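Local coordinates for surface-associated protein CshA (Streptococcus gordonii, PDB 5L2D) that binds host fibronectin as a cell-wall-attached streptococcal surface adhesin, of which this chain is the second non-repetitive domain, at residues 51-55 with 147-151; 72-76 with 229-233; 34-39 with 104-108. One frame throughout, in Å; residues are numbered along the deposited sequence.

Overall arrangement
None of the three contacts lies in the deep core: interaction 1 is a surface contact, whereas interactions 2 and 3 are partly buried. Interaction 1, at one end of the large antiparallel sheet, is regular strand pairing between 53-61 and 138-150. Interaction 2, its centre about 36 Å from that of interaction 1 and on the opposite side of the chain's centre, ties helix 69-75 to a loop through one arginine bonded to a backbone carbonyl. Interaction 3 joins two irregular loops by a mixture of side-chain and backbone hydrogen bonds. Strand 138-150, which supplies one side of interaction 1, also packs against the valine of interaction 3, while strand 53-61 leads along the chain to the helix of interaction 2.

Interaction 1: residues 51-55 with 147-151; sequences PGYVV and EATYR
At one end of the large antiparallel beta sheet, strand 53-61 pairs with strand 138-150, and Tyr53, Val54 and Val55 lie across from Tyr150, Thr149 and Ala148. The short strand segments run at 167° to one another. Strand 53-61 is also the second arm of a tight beta hairpin with strand 44-50, which turns at Pro51 and Gly52, where Gly52 N is hydrogen-bonded to Glu48 OE1.

Val54 and Thr149 form the hydrogen-bonded pair: Val54 N donates to Thr149 O over 3.1 Å, and Thr149 N returns a bond of 2.8 Å to Val54 O. The ladder is prolonged into the turns, because Arg151 N reaches Gly52 O at 3.0 Å. Tyr53 with Tyr150 and Val55 with Ala148 are non-hydrogen-bonded pairs.

On one face of the sheet the side chains of Val54 and Thr149 lie side by side and point the same way, Val54 CB being 3.8 Å from Thr149 CG2. The other face carries Tyr53, Val55, Ala148 and Tyr150. Here the Tyr53 side chain swings across the partner strand, with CG anti to its backbone N (chi1 -158°). The carbonyl oxygen of Thr149 consequently sits over one face of the ring, nearer the rim than the centre, while Tyr53 OH comes within 3.8 Å of Ala148 CB. Val284 and Phe282 of the second subunit pack on Tyr53 and Val55, making this face part of the contact between the two copies. Tyr150 extends the other way, toward the hairpin turn. Its ring lies beside Gly52, with Arg151 CG above the ring centre and Pro51 O in plane at the edge, 3.6 Å from Tyr150 CE1.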
loop_
_atom_site.group_PDB
_atom_site.type_symbol
_atom_site.label_atom_id
_atom_site.label_comp_id
_atom_site.label_asym_id
_atom_site.label_seq_id
_atom_site.Cartn_x
_atom_site.Cartn_y
_atom_site.Cartn_z
ATOM N N PRO A 51 14.087 20.273 12.930
ATOM C CA PRO A 51 15.492 20.610 13.272
ATOM C C PRO A 51 16.264 19.415 13.804
ATOM O O PRO A 51 15.802 18.785 14.739
ATOM C CB PRO A 51 15.349 21.693 14.340
ATOM C CG PRO A 51 14.046 22.327 14.036
ATOM C CD PRO A 51 13.143 21.244 13.504
ATOM N N GLY A 52 17.368 19.075 13.125
ATOM C CA GLY A 52 18.227 17.925 13.457
ATOM C C GLY A 52 17.846 16.581 12.856
ATOM O O GLY A 52 18.676 15.625 12.760
ATOM N N TYR A 53 16.600 16.506 12.419
ATOM C CA TYR A 53 15.967 15.230 12.129
ATOM C C TYR A 53 15.854 14.949 10.612
ATOM O O TYR A 53 15.133 15.626 9.896
ATOM C CB TYR A 53 14.613 15.214 12.810
ATOM C CG TYR A 53 14.038 13.842 13.060
ATOM C CD1 TYR A 53 13.571 13.060 12.017
ATOM C CD2 TYR A 53 13.915 13.335 14.347
ATOM C CE1 TYR A 53 12.998 11.815 12.244
ATOM C CE2 TYR A 53 13.366 12.078 14.581
ATOM C CZ TYR A 53 12.896 11.334 13.517
ATOM O OH TYR A 53 12.345 10.101 13.719
ATOM N N VAL A 54 16.562 13.924 10.147
ATOM C CA VAL A 54 16.585 13.548 8.745
ATOM C C VAL A 54 15.999 12.143 8.523
ATOM O O VAL A 54 16.399 11.178 9.176
ATOM C CB VAL A 54 18.034 13.561 8.223
ATOM C CG1 VAL A 54 18.107 13.051 6.806
ATOM C CG2 VAL A 54 18.616 14.963 8.284
ATOM N N VAL A 55 15.073 12.036 7.572
ATOM C CA VAL A 55 14.447 10.757 7.236
ATOM C C VAL A 55 14.892 10.446 5.870
ATOM O O VAL A 55 15.054 11.336 5.052
ATOM C CB VAL A 55 12.902 10.784 7.248
ATOM C CG1 VAL A 55 12.368 11.127 8.626
ATOM C CG2 VAL A 55 12.364 11.813 6.307
ATOM N N GLU A 147 14.799 5.077 7.353
ATOM C CA GLU A 147 15.892 5.452 8.219
ATOM C C GLU A 147 15.624 6.836 8.732
ATOM O O GLU A 147 14.957 7.660 8.082
ATOM C CB GLU A 147 17.229 5.458 7.481
ATOM C CG GLU A 147 17.506 4.247 6.590
ATOM C CD GLU A 147 18.873 4.334 5.898
ATOM O OE1 GLU A 147 19.120 5.296 5.135
ATOM O OE2 GLU A 147 19.717 3.441 6.117
ATOM N N ALA A 148 16.177 7.105 9.895
ATOM C CA ALA A 148 15.982 8.367 10.523
ATOM C C ALA A 148 17.155 8.677 11.457
ATOM O O ALA A 148 17.696 7.808 12.139
ATOM C CB ALA A 148 14.648 8.369 11.262
ATOM N N THR A 149 17.487 9.957 11.499
ATOM C CA THR A 149 18.668 10.480 12.129
ATOM C C THR A 149 18.324 11.641 13.007
ATOM O O THR A 149 17.467 12.450 12.677
ATOM C CB THR A 149 19.609 10.953 11.035
ATOM O OG1 THR A 149 20.666 10.020 10.990
ATOM C CG2 THR A 149 20.142 12.477 11.227
ATOM N N TYR A 150 18.997 11.745 14.132
ATOM C CA TYR A 150 18.915 12.955 14.902
ATOM C C TYR A 150 20.346 13.392 15.195
ATOM O O TYR A 150 21.182 12.610 15.729
ATOM C CB TYR A 150 18.088 12.765 16.179
ATOM C CG TYR A 150 17.956 14.079 16.919
ATOM C CD1 TYR A 150 17.314 15.172 16.326
ATOM C CD2 TYR A 150 18.517 14.260 18.168
ATOM C CE1 TYR A 150 17.232 16.387 16.968
ATOM C CE2 TYR A 150 18.417 15.471 18.824
ATOM C CZ TYR A 150 17.786 16.524 18.212
ATOM O OH TYR A 150 17.715 17.728 18.839
ATOM N N ARG A 151 20.639 14.624 14.778
ATOM C CA ARG A 151 21.972 15.208 14.924
ATOM C C ARG A 151 23.050 14.251 14.427
ATOM O O ARG A 151 24.160 14.206 14.925
ATOM C CB ARG A 151 22.182 15.638 16.364
ATOM C CG ARG A 151 21.093 16.617 16.795
ATOM C CD ARG A 151 21.327 17.247 18.148
ATOM N NE ARG A 151 22.755 17.443 18.303
ATOM C CZ ARG A 151 23.393 17.485 19.461
ATOM N NH1 ARG A 151 22.723 17.413 20.594
ATOM N NH2 ARG A 151 24.711 17.640 19.473
#

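Interaction 2: residues 72-76 with 229-233; sequences KKRVE and KYLSP
The last turn of helix 69-75 faces the loop that precedes strand 244-250, with Arg74 and Lys229 the closest backbone neighbours, their CA atoms 6.5 Å apart. This is a helix-to-loop junction of the domain, in which an arginine near the C-terminal end of the helix reaches into a curved run of backbone. The helix is ending here: Val75 N makes a weak hydrogen bond to Lys72 O, and Glu76 is the first residue to leave helical geometry.

Arg74 carries the contact. Its chain is stretched out from CG to NE and delivers the guanidinium into the bend of residues 229-233. There NH1 donates to Lys229 O over 2.8 Å, with the acceptor lying 23° out of the guanidinium plane. Leu231 O sits 3.4 Å from Arg74 NH1 over a face of the group, at too poor an angle for a bond, though the carbonyl dipole probably still favours the positive charge. On that same face lies the Pro233 ring, crossing the arginine chain at about a right angle. Phe65 and Val244 also pack against the Arg74 side chain.

Lys229 runs back in the opposite sense, bent at chi2 (-66°) so that its aliphatic part lies alongside the helix end. Its CD is 4.3 Å from Arg74 CB, and its CG is 4.4 Å from Val75 CG2. Tyr230 turns from the helix toward Trp227 and Phe65. The outer end of the arginine meets the proline by a single carbon, Pro233 CD, 3.4 Å from Arg74 NH2.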
loop_
_atom_site.group_PDB
_atom_site.type_symbol
_atom_site.label_atom_id
_atom_site.label_comp_id
_atom_site.label_asym_id
_atom_site.label_seq_id
_atom_site.Cartn_x
_atom_site.Cartn_y
_atom_site.Cartn_z
ATOM N N LYS A 72 1.918 -15.792 0.754
ATOM C CA LYS A 72 2.287 -17.181 0.742
ATOM C C LYS A 72 1.697 -17.914 1.935
ATOM O O LYS A 72 1.115 -18.974 1.734
ATOM C CB LYS A 72 3.784 -17.341 0.744
ATOM C CG LYS A 72 4.248 -18.772 0.534
ATOM C CD LYS A 72 5.747 -18.878 0.760
ATOM C CE LYS A 72 6.235 -20.303 0.555
ATOM N NZ LYS A 72 7.718 -20.368 0.703
ATOM N N LYS A 73 1.823 -17.371 3.155
ATOM C CA LYS A 73 1.354 -18.108 4.373
ATOM C C LYS A 73 -0.166 -18.270 4.339
ATOM O O LYS A 73 -0.685 -19.286 4.795
ATOM C CB LYS A 73 1.826 -17.508 5.735
ATOM N N ARG A 74 -0.866 -17.280 3.776
ATOM C CA ARG A 74 -2.349 -17.258 3.739
ATOM C C ARG A 74 -2.922 -18.320 2.818
ATOM O O ARG A 74 -3.942 -18.949 3.117
ATOM C CB ARG A 74 -2.876 -15.887 3.267
ATOM C CG ARG A 74 -3.089 -14.848 4.370
ATOM C CD ARG A 74 -3.176 -13.427 3.817
ATOM N NE ARG A 74 -3.224 -12.401 4.862
ATOM C CZ ARG A 74 -3.660 -11.148 4.684
ATOM N NH1 ARG A 74 -4.101 -10.728 3.498
ATOM N NH2 ARG A 74 -3.650 -10.294 5.703
ATOM N N VAL A 75 -2.256 -18.507 1.696
ATOM C CA VAL A 75 -2.757 -19.331 0.646
ATOM C C VAL A 75 -2.210 -20.778 0.763
ATOM O O VAL A 75 -2.654 -21.695 0.075
ATOM C CB VAL A 75 -2.374 -18.644 -0.667
ATOM C CG1 VAL A 75 -0.985 -19.047 -1.107
ATOM C CG2 VAL A 75 -3.383 -18.941 -1.737
ATOM N N GLU A 76 -1.240 -20.969 1.652
ATOM C CA GLU A 76 -0.516 -22.227 1.779
ATOM C C GLU A 76 -1.425 -23.282 2.333
ATOM O O GLU A 76 -2.224 -22.993 3.221
ATOM C CB GLU A 76 0.670 -22.037 2.730
ATOM C CG GLU A 76 1.563 -23.243 2.993
ATOM C CD GLU A 76 2.946 -22.795 3.445
ATOM O OE1 GLU A 76 3.856 -22.781 2.600
ATOM O OE2 GLU A 76 3.125 -22.396 4.620
ATOM N N LYS A 229 -7.940 -13.805 -0.403
ATOM C CA LYS A 229 -6.851 -13.758 0.549
ATOM C C LYS A 229 -6.177 -12.406 0.626
ATOM O O LYS A 229 -5.332 -12.238 1.490
ATOM C CB LYS A 229 -5.802 -14.806 0.213
ATOM C CG LYS A 229 -6.315 -16.225 0.202
ATOM C CD LYS A 229 -6.735 -16.670 1.586
ATOM C CE LYS A 229 -7.247 -18.086 1.464
ATOM N NZ LYS A 229 -7.567 -18.630 2.802
ATOM N N TYR A 230 -6.518 -11.474 -0.276
ATOM C CA TYR A 230 -6.220 -10.039 -0.097
ATOM C C TYR A 230 -7.009 -9.409 1.071
ATOM O O TYR A 230 -6.547 -8.440 1.717
ATOM C CB TYR A 230 -6.463 -9.273 -1.381
ATOM C CG TYR A 230 -5.360 -9.343 -2.444
ATOM C CD1 TYR A 230 -4.905 -10.526 -2.961
ATOM C CD2 TYR A 230 -4.815 -8.186 -2.951
ATOM C CE1 TYR A 230 -3.895 -10.559 -3.943
ATOM C CE2 TYR A 230 -3.816 -8.195 -3.914
ATOM C CZ TYR A 230 -3.353 -9.375 -4.421
ATOM O OH TYR A 230 -2.368 -9.299 -5.411
ATOM N N LEU A 231 -8.154 -9.993 1.406
ATOM C CA LEU A 231 -8.956 -9.491 2.539
ATOM C C LEU A 231 -8.212 -9.766 3.793
ATOM O O LEU A 231 -7.513 -10.760 3.858
ATOM C CB LEU A 231 -10.315 -10.200 2.603
ATOM C CG LEU A 231 -11.176 -9.871 1.390
ATOM C CD1 LEU A 231 -12.369 -10.778 1.276
ATOM C CD2 LEU A 231 -11.625 -8.420 1.443
ATOM N N SER A 232 -8.353 -8.933 4.792
ATOM C CA SER A 232 -7.656 -9.198 6.007
ATOM C C SER A 232 -8.401 -10.251 6.745
ATOM O O SER A 232 -9.608 -10.282 6.706
ATOM C CB SER A 232 -7.579 -7.964 6.862
ATOM O OG SER A 232 -7.158 -8.305 8.147
ATOM N N PRO A 233 -7.619 -11.155 7.438
ATOM C CA PRO A 233 -8.377 -12.160 8.173
ATOM C C PRO A 233 -8.802 -11.639 9.514
ATOM O O PRO A 233 -9.430 -12.351 10.256
ATOM C CB PRO A 233 -7.391 -13.283 8.342
ATOM C CG PRO A 233 -6.141 -12.592 8.598
ATOM C CD PRO A 233 -6.138 -11.486 7.616
#

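Interaction 3: residues 34-39 with 104-108; sequences DPQGGF and PSVTG
Polar side chains of Asp34 and Gln36 meet Ser105 at one end of this loop-to-loop contact. Ser105 OG donates to Asp34 OD2; the refined separation is unusually short, and its exact length is doubtful at this resolution. Gln36 OE1 accepts from Ser105 N at 3.1 Å. The bond is nearly straight at the hydrogen (173°), yet the donor stands above the carbonyl plane of the amide, 50° out of it. Gln36 reaches this position by running extended beyond CG (chi2 -175°), which carries its amide alongside the serine and sets OE1 3.7 Å from Pro104 CA.

The acceptors are presented by a type I beta turn from Asp34 to Gly37, closed by Gly37 N to Asp34 O. Asp34 N also bonds to Gly38 O. Just after the turn, Gly38 N meets Asp34 OD1 from above the carboxylate plane, while OD2 of the same carboxylate faces the serine.

Between the backbones, Phe39 N donates to Val106 O at 2.8 Å. Gly38 passes close by, its CA 3.8 Å from Thr107 CB. Thr107 in turn shares a backbone hydrogen bond with Ile132, linking this loop to strand 131-132.

Apolar packing lies at the other end. The side chains of Phe39 and Val106 cross at about a right angle, with Phe39 CB 3.9 Å from Val106 CG2. Ile131 touches both of them, and Val106 also rests on Trp140 and Ile142 of strand 138-150. Farther along, the phenyl ring passes beside the next residues of the loop, Phe39 CE1 lying 3.9 Å from Thr107 CA and 4.0 Å from Gly108 N.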
loop_
_atom_site.group_PDB
_atom_site.type_symbol
_atom_site.label_atom_id
_atom_site.label_comp_id
_atom_site.label_asym_id
_atom_site.label_seq_id
_atom_site.Cartn_x
_atom_site.Cartn_y
_atom_site.Cartn_z
ATOM N N ASP A 34 13.559 7.505 -11.931
ATOM C CA ASP A 34 13.676 6.720 -13.132
ATOM C C ASP A 34 13.518 7.603 -14.386
ATOM O O ASP A 34 13.337 8.826 -14.264
ATOM C CB ASP A 34 12.722 5.504 -13.040
ATOM C CG ASP A 34 11.312 5.785 -13.509
ATOM O OD1 ASP A 34 10.864 6.960 -13.623
ATOM O OD2 ASP A 34 10.628 4.770 -13.754
ATOM N N PRO A 35 13.665 6.997 -15.587
ATOM C CA PRO A 35 13.490 7.681 -16.861
ATOM C C PRO A 35 12.216 8.495 -16.957
ATOM O O PRO A 35 12.255 9.621 -17.465
ATOM C CB PRO A 35 13.446 6.526 -17.843
ATOM C CG PRO A 35 14.413 5.528 -17.276
ATOM C CD PRO A 35 14.291 5.664 -15.784
ATOM N N GLN A 36 11.104 7.937 -16.460
ATOM C CA GLN A 36 9.797 8.620 -16.497
ATOM C C GLN A 36 9.578 9.577 -15.346
ATOM O O GLN A 36 8.448 10.012 -15.154
ATOM C CB GLN A 36 8.639 7.628 -16.421
ATOM C CG GLN A 36 8.742 6.402 -17.313
ATOM C CD GLN A 36 7.485 5.543 -17.243
ATOM O OE1 GLN A 36 6.448 5.945 -16.672
ATOM N NE2 GLN A 36 7.565 4.356 -17.823
ATOM N N GLY A 37 10.615 9.874 -14.559
ATOM C CA GLY A 37 10.470 10.714 -13.366
ATOM C C GLY A 37 9.766 10.052 -12.183
ATOM O O GLY A 37 9.457 10.706 -11.182
ATOM N N GLY A 38 9.511 8.756 -12.289
ATOM C CA GLY A 38 8.881 8.027 -11.211
ATOM C C GLY A 38 9.885 7.227 -10.407
ATOM O O GLY A 38 11.086 7.473 -10.450
ATOM N N PHE A 39 9.373 6.238 -9.689
ATOM C CA PHE A 39 10.126 5.543 -8.654
ATOM C C PHE A 39 10.582 4.213 -9.169
ATOM O O PHE A 39 9.833 3.511 -9.824
ATOM C CB PHE A 39 9.238 5.297 -7.438
ATOM C CG PHE A 39 8.913 6.534 -6.640
ATOM C CD1 PHE A 39 8.825 7.786 -7.230
ATOM C CD2 PHE A 39 8.652 6.434 -5.301
ATOM C CE1 PHE A 39 8.519 8.913 -6.487
ATOM C CE2 PHE A 39 8.338 7.548 -4.556
ATOM C CZ PHE A 39 8.274 8.792 -5.146
ATOM N N PRO A 104 2.791 2.414 -16.274
ATOM C CA PRO A 104 3.669 3.542 -15.932
ATOM C C PRO A 104 4.290 3.437 -14.544
ATOM O O PRO A 104 3.748 2.761 -13.669
ATOM C CB PRO A 104 2.753 4.776 -16.020
ATOM C CG PRO A 104 1.351 4.273 -16.106
ATOM C CD PRO A 104 1.403 2.836 -16.544
ATOM N N SER A 105 5.425 4.117 -14.368
ATOM C CA SER A 105 6.167 4.146 -13.102
ATOM C C SER A 105 5.303 4.766 -12.006
ATOM O O SER A 105 4.495 5.663 -12.303
ATOM C CB SER A 105 7.464 4.976 -13.253
ATOM O OG SER A 105 8.291 4.550 -14.349
ATOM N N VAL A 106 5.460 4.317 -10.752
ATOM C CA VAL A 106 4.728 4.982 -9.665
ATOM C C VAL A 106 5.438 6.319 -9.400
ATOM O O VAL A 106 6.604 6.439 -9.740
ATOM C CB VAL A 106 4.523 4.117 -8.366
ATOM C CG1 VAL A 106 4.711 2.623 -8.620
ATOM C CG2 VAL A 106 5.393 4.584 -7.217
ATOM N N THR A 107 4.749 7.312 -8.819
ATOM C CA THR A 107 5.308 8.661 -8.713
ATOM C C THR A 107 4.466 9.587 -7.869
ATOM O O THR A 107 3.295 9.315 -7.605
ATOM C CB THR A 107 5.435 9.330 -10.115
ATOM O OG1 THR A 107 5.817 10.714 -9.979
ATOM C CG2 THR A 107 4.100 9.235 -10.898
ATOM N N GLY A 108 5.076 10.706 -7.489
ATOM C CA GLY A 108 4.361 11.807 -6.856
ATOM C C GLY A 108 3.978 12.869 -7.873
ATOM O O GLY A 108 2.780 13.098 -8.118
#